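PDB 3G98: alanyl-tRNA synthetase from Aquifex aeolicus, which attaches alanine to its cognate tRNA, the part in this crystal being the C-Ala domain that brings editing and aminoacylation together on one tRNA. Local coordinates for residues A[39-44]-A[52-57]. Numbering follows the deposited sequence.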
loop_
_atom_site.group_PDB
_atom_site.type_symbol
_atom_site.label_atom_id
_atom_site.label_comp_id
_atom_site.label_asym_id
_atom_site.label_seq_id
_atom_site.Cartn_x
_atom_site.Cartn_y
_atom_site.Cartn_z
ATOM N N VAL A 39 5.673 6.039 -2.944
ATOM C CA VAL A 39 4.826 5.306 -2.020
ATOM C C VAL A 39 4.004 4.355 -2.885
ATOM O O VAL A 39 3.355 4.775 -3.839
ATOM C CB VAL A 39 3.867 6.241 -1.220
ATOM C CG1 VAL A 39 3.015 5.425 -0.243
ATOM C CG2 VAL A 39 4.645 7.329 -0.468
ATOM N N VAL A 40 4.046 3.069 -2.568
ATOM C CA VAL A 40 3.356 2.069 -3.381
ATOM C C VAL A 40 2.298 1.393 -2.531
ATOM O O VAL A 40 2.601 0.867 -1.455
ATOM C CB VAL A 40 4.342 1.003 -3.893
ATOM C CG1 VAL A 40 3.627 -0.041 -4.745
ATOM C CG2 VAL A 40 5.496 1.661 -4.646
ATOM N N PHE A 41 1.051 1.427 -2.992
ATOM C CA PHE A 41 -0.027 0.738 -2.289
ATOM C C PHE A 41 -0.730 -0.164 -3.275
ATOM O O PHE A 41 -1.536 0.287 -4.085
ATOM C CB PHE A 41 -0.986 1.760 -1.658
ATOM C CG PHE A 41 -2.209 1.159 -1.003
ATOM C CD1 PHE A 41 -2.128 -0.009 -0.245
ATOM C CD2 PHE A 41 -3.442 1.790 -1.123
ATOM C CE1 PHE A 41 -3.267 -0.542 0.370
ATOM C CE2 PHE A 41 -4.571 1.271 -0.506
ATOM C CZ PHE A 41 -4.481 0.096 0.235
ATOM N N ILE A 42 -0.400 -1.447 -3.239
ATOM C CA ILE A 42 -1.019 -2.364 -4.185
ATOM C C ILE A 42 -1.691 -3.498 -3.441
ATOM O O ILE A 42 -1.341 -3.816 -2.302
ATOM C CB ILE A 42 -0.035 -2.908 -5.248
ATOM C CG1 ILE A 42 1.121 -3.663 -4.586
ATOM C CG2 ILE A 42 0.465 -1.769 -6.143
ATOM C CD1 ILE A 42 2.102 -4.287 -5.584
ATOM N N ALA A 43 -2.669 -4.096 -4.095
ATOM C CA ALA A 43 -3.474 -5.111 -3.453
ATOM C C ALA A 43 -3.799 -6.202 -4.458
ATOM O O ALA A 43 -3.707 -5.992 -5.677
ATOM C CB ALA A 43 -4.743 -4.497 -2.910
ATOM N N SER A 44 -4.175 -7.367 -3.937
ATOM C CA SER A 44 -4.602 -8.477 -4.777
ATOM C C SER A 44 -5.899 -9.028 -4.230
ATOM O O SER A 44 -5.978 -9.403 -3.055
ATOM C CB SER A 44 -3.559 -9.580 -4.784
ATOM O OG SER A 44 -4.034 -10.717 -5.495
ATOM N N PHE A 52 -2.743 -6.959 0.802
ATOM C CA PHE A 52 -2.261 -5.643 0.420
ATOM C C PHE A 52 -0.870 -5.335 0.982
ATOM O O PHE A 52 -0.464 -5.868 2.018
ATOM C CB PHE A 52 -3.272 -4.560 0.826
ATOM C CG PHE A 52 -3.732 -4.663 2.244
ATOM C CD1 PHE A 52 -4.791 -5.503 2.588
ATOM C CD2 PHE A 52 -3.090 -3.946 3.248
ATOM C CE1 PHE A 52 -5.217 -5.618 3.893
ATOM C CE2 PHE A 52 -3.504 -4.060 4.570
ATOM C CZ PHE A 52 -4.572 -4.900 4.895
ATOM N N VAL A 53 -0.155 -4.465 0.281
ATOM C CA VAL A 53 1.215 -4.125 0.632
ATOM C C VAL A 53 1.418 -2.618 0.509
ATOM O O VAL A 53 0.884 -1.977 -0.399
ATOM C CB VAL A 53 2.213 -4.805 -0.324
ATOM C CG1 VAL A 53 3.644 -4.295 -0.074
ATOM C CG2 VAL A 53 2.134 -6.344 -0.210
ATOM N N ILE A 54 2.199 -2.071 1.424
ATOM C CA ILE A 54 2.673 -0.695 1.327
ATOM C C ILE A 54 4.188 -0.752 1.303
ATOM O O ILE A 54 4.808 -1.325 2.203
ATOM C CB ILE A 54 2.226 0.161 2.534
ATOM C CG1 ILE A 54 0.701 0.245 2.620
ATOM C CG2 ILE A 54 2.829 1.573 2.439
ATOM C CD1 ILE A 54 0.107 1.340 1.793
ATOM N N GLY A 55 4.778 -0.199 0.249
ATOM C CA GLY A 55 6.232 -0.068 0.167
ATOM C C GLY A 55 6.569 1.385 -0.076
ATOM O O GLY A 55 5.888 2.057 -0.849
ATOM N N VAL A 56 7.601 1.888 0.596
ATOM C CA VAL A 56 8.010 3.273 0.391
ATOM C C VAL A 56 9.498 3.340 0.054
ATOM O O VAL A 56 10.261 2.437 0.405
ATOM C CB VAL A 56 7.676 4.198 1.614
ATOM C CG1 VAL A 56 6.193 4.118 1.980
ATOM C CG2 VAL A 56 8.528 3.859 2.811
ATOM N N SER A 57 9.903 4.385 -0.655
ATOM C CA SER A 57 11.322 4.609 -0.898
ATOM C C SER A 57 12.021 4.695 0.447
ATOM O O SER A 57 11.536 5.366 1.360
ATOM C CB SER A 57 11.527 5.910 -1.662
ATOM O OG SER A 57 10.976 5.834 -2.955
#
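Val-39 opens the pairing at a non-hydrogen-bonded position opposite Val-56, their side chains alongside each other and CG1 methyls in contact. Val-40 and Gly-55 form the next, hydrogen-bonded pair: Val-40 N reaches Gly-55 O at 2.7 Å, and Gly-55 N returns to Val-40 O at 3.0 Å. The Phe-41 ring runs along the sheet toward Ala-43, its CD1-CE1 side meeting Ile-54 and Phe-52 obliquely: a chi1 of 175°, setting CG opposite the backbone N, carries CD1 to 3.3 Å from the Ile-54 CD1 methyl, a tight approach, while CE1 meets Phe-52 CB and Val-53 O sits at the ring edge. A serine in place of Phe-41 would probably leave the Ile-54 methyl and Phe-52 CB without their aromatic partner and open a gap in this buried layer. Ile-42 and Val-53 repeat the reciprocal bonding, the Val-53 N to Ile-42 O bond being the shorter at 2.9 Å, before Ala-43 CB packs on Phe-52 CB. These strands form an antiparallel hairpin amid the mixed sheet. Helix 66-76 packs on Phe-41, Phe-52 and Ile-54, and helix 98-110 on Phe-41 and Ala-43, whereas Val-40, Ile-42 and Val-53 meet helix 21-31; strand 9-17 bonds to the other edge of 39-44.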